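Local coordinates for protein aspartate aminotransferase (Plasmodium falciparum, PDB 3K7Y) that probably catalyses the reversible transfer of an amino group from L-aspartate to 2-oxoglutarate, using pyridoxal 5'-phosphate as cofactor, at residues 243-248 with 260-265. Residues are numbered along the deposited sequence; the frame is centred on the assembly and turned at random.
Sequences VCQSFS and ALHIVC. With PLP (pyridoxal-5'-phosphate), chain B.
Val243 pairs with His262 and Gln245 with Ala260 in a buried antiparallel beta hairpin of the large mixed sheet of this aminotransferase, whose first strand runs into the pyridoxal phosphate site. Both are hydrogen-bonded pairs; in the first, Val243 N reaches His262 O at 2.7 Å and His262 N returns the bond to Val243 O. Cys244 and Leu261 form the non-hydrogen-bonded pair between them.

Side chains alternate between the faces. Val243, Gln245, Ala260 and His262 share one. Branched Val243, suited to a strand, sets its CB 3.9 Å from His262 CB, while small Ala260 lies beside the stem of Gln245. With CG anti to the backbone N (chi1 151°) and the chain extended beyond it, Gln245 carries its amide to the edge of the imidazole; Gln245 NE2 comes within 2.9 Å of His262 NE2, but the N-H direction is too poor for a hydrogen bond, and amide and ring planes are 52° apart. Apolar Cys244 and Leu261 suit the other, buried face, where Cys244 SG meets Leu261 CD2 at 4.2 Å and Leu261 also touches Cys103.

Where the first strand ends, Ser246 OG accepts from Ser248 N in an ST turn, and both hydroxyls hydrogen-bond phosphate O1P, Ser248 OG at 2.6 Å; Leu253 O is a second partner of Ser248 OG.

Helix 75-86 packs against Gln245 and His262, and helix 268-283 against Ile263; strands 209-214 and 98-104 flank the hairpin, bonding to Cys244 and Leu261 respectively.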
loop_
_atom_site.group_PDB
_atom_site.type_symbol
_atom_site.label_atom_id
_atom_site.label_comp_id
_atom_site.label_asym_id
_atom_site.label_seq_id
_atom_site.Cartn_x
_atom_site.Cartn_y
_atom_site.Cartn_z
ATOM N N VAL A 243 14.472 -8.692 8.050
ATOM C CA VAL A 243 13.498 -8.417 9.094
ATOM C C VAL A 243 12.252 -7.723 8.529
ATOM O O VAL A 243 12.351 -6.672 7.878
ATOM C CB VAL A 243 14.105 -7.578 10.256
ATOM C CG1 VAL A 243 13.186 -7.607 11.465
ATOM C CG2 VAL A 243 15.492 -8.078 10.643
ATOM N N CYS A 244 11.090 -8.331 8.766
ATOM C CA CYS A 244 9.820 -7.677 8.520
ATOM C C CYS A 244 9.301 -7.202 9.853
ATOM O O CYS A 244 9.154 -7.996 10.784
ATOM C CB CYS A 244 8.831 -8.644 7.881
ATOM S SG CYS A 244 9.438 -9.313 6.312
ATOM N N GLN A 245 9.012 -5.910 9.943
ATOM C CA GLN A 245 8.679 -5.274 11.212
ATOM C C GLN A 245 7.368 -4.517 11.099
ATOM O O GLN A 245 7.207 -3.697 10.195
ATOM C CB GLN A 245 9.829 -4.358 11.597
ATOM C CG GLN A 245 9.534 -3.126 12.439
ATOM C CD GLN A 245 10.823 -2.535 13.023
ATOM O OE1 GLN A 245 10.801 -1.675 13.905
ATOM N NE2 GLN A 245 11.951 -3.026 12.547
ATOM N N SER A 246 6.426 -4.825 11.993
ATOM C CA SER A 246 5.137 -4.151 12.050
ATOM C C SER A 246 5.040 -3.320 13.302
ATOM O O SER A 246 5.588 -3.693 14.342
ATOM C CB SER A 246 3.996 -5.161 12.057
ATOM O OG SER A 246 2.760 -4.511 12.330
ATOM N N PHE A 247 4.329 -2.202 13.201
ATOM C CA PHE A 247 4.081 -1.325 14.333
ATOM C C PHE A 247 2.585 -1.246 14.529
ATOM O O PHE A 247 2.076 -0.280 15.123
ATOM C CB PHE A 247 4.571 0.075 14.037
ATOM C CG PHE A 247 6.020 0.168 13.705
ATOM C CD1 PHE A 247 6.988 0.105 14.695
ATOM C CD2 PHE A 247 6.426 0.382 12.395
ATOM C CE1 PHE A 247 8.345 0.236 14.378
ATOM C CE2 PHE A 247 7.778 0.508 12.074
ATOM C CZ PHE A 247 8.734 0.437 13.064
ATOM N N SER A 248 1.872 -2.239 14.006
ATOM C CA SER A 248 0.435 -2.236 14.139
ATOM C C SER A 248 0.018 -2.413 15.575
ATOM O O SER A 248 -0.961 -1.793 15.994
ATOM C CB SER A 248 -0.227 -3.264 13.245
ATOM O OG SER A 248 -0.599 -2.648 12.023
ATOM N N ALA A 260 8.112 -1.929 8.267
ATOM C CA ALA A 260 9.418 -1.776 7.650
ATOM C C ALA A 260 10.004 -3.115 7.185
ATOM O O ALA A 260 9.572 -4.162 7.641
ATOM C CB ALA A 260 10.348 -1.092 8.610
ATOM N N LEU A 261 10.980 -3.063 6.279
ATOM C CA LEU A 261 11.705 -4.241 5.788
ATOM C C LEU A 261 13.211 -4.007 5.924
ATOM O O LEU A 261 13.735 -3.073 5.326
ATOM C CB LEU A 261 11.402 -4.464 4.299
ATOM C CG LEU A 261 11.355 -5.842 3.602
ATOM C CD1 LEU A 261 11.740 -5.756 2.109
ATOM C CD2 LEU A 261 12.192 -6.921 4.307
ATOM N N HIS A 262 13.908 -4.845 6.688
ATOM C CA HIS A 262 15.357 -4.715 6.816
ATOM C C HIS A 262 16.092 -5.873 6.171
ATOM O O HIS A 262 15.813 -7.038 6.465
ATOM C CB HIS A 262 15.758 -4.599 8.279
ATOM C CG HIS A 262 15.001 -3.544 9.023
ATOM N ND1 HIS A 262 15.302 -2.201 8.926
ATOM C CD2 HIS A 262 13.930 -3.631 9.850
ATOM C CE1 HIS A 262 14.455 -1.510 9.668
ATOM N NE2 HIS A 262 13.616 -2.354 10.240
ATOM N N ILE A 263 17.020 -5.550 5.273
ATOM C CA ILE A 263 17.877 -6.561 4.649
ATOM C C ILE A 263 19.337 -6.238 4.923
ATOM O O ILE A 263 19.796 -5.125 4.657
ATOM C CB ILE A 263 17.641 -6.698 3.123
ATOM C CG1 ILE A 263 16.205 -7.143 2.844
ATOM C CG2 ILE A 263 18.640 -7.698 2.510
ATOM C CD1 ILE A 263 15.819 -7.080 1.414
ATOM N N VAL A 264 20.052 -7.223 5.458
ATOM C CA VAL A 264 21.441 -7.045 5.868
ATOM C C VAL A 264 22.354 -7.377 4.689
ATOM O O VAL A 264 22.264 -8.464 4.115
ATOM C CB VAL A 264 21.773 -7.897 7.136
ATOM C CG1 VAL A 264 23.274 -8.026 7.345
ATOM C CG2 VAL A 264 21.121 -7.295 8.386
ATOM N N CYS A 265 23.220 -6.429 4.331
ATOM C CA CYS A 265 24.060 -6.540 3.129
ATOM C C CYS A 265 25.568 -6.627 3.410
ATOM O O CYS A 265 26.072 -6.020 4.354
ATOM C CB CYS A 265 23.785 -5.367 2.182
ATOM S SG CYS A 265 22.066 -5.217 1.658
HETATM N N1 PLP B . 3.286 -11.171 11.115
HETATM C C2 PLP B . 2.609 -11.644 12.210
HETATM C C2A PLP B . 3.164 -12.818 12.924
HETATM C C3 PLP B . 1.445 -11.019 12.629
HETATM O O3 PLP B . 0.777 -11.480 13.736
HETATM C C4 PLP B . 0.957 -9.917 11.925
HETATM C C4A PLP B . -0.220 -9.192 12.502
HETATM O O4A PLP B . -0.025 -8.225 13.250
HETATM C C5 PLP B . 1.648 -9.418 10.804
HETATM C C6 PLP B . 2.816 -10.072 10.406
HETATM C C5A PLP B . 1.191 -8.229 9.953
HETATM O O4P PLP B . 0.862 -7.037 10.646
HETATM P P PLP B . 0.206 -5.781 9.860
HETATM O O1P PLP B . 0.548 -4.481 10.531
HETATM O O2P PLP B . -1.294 -5.883 9.932
HETATM O O3P PLP B . 0.741 -5.791 8.446
#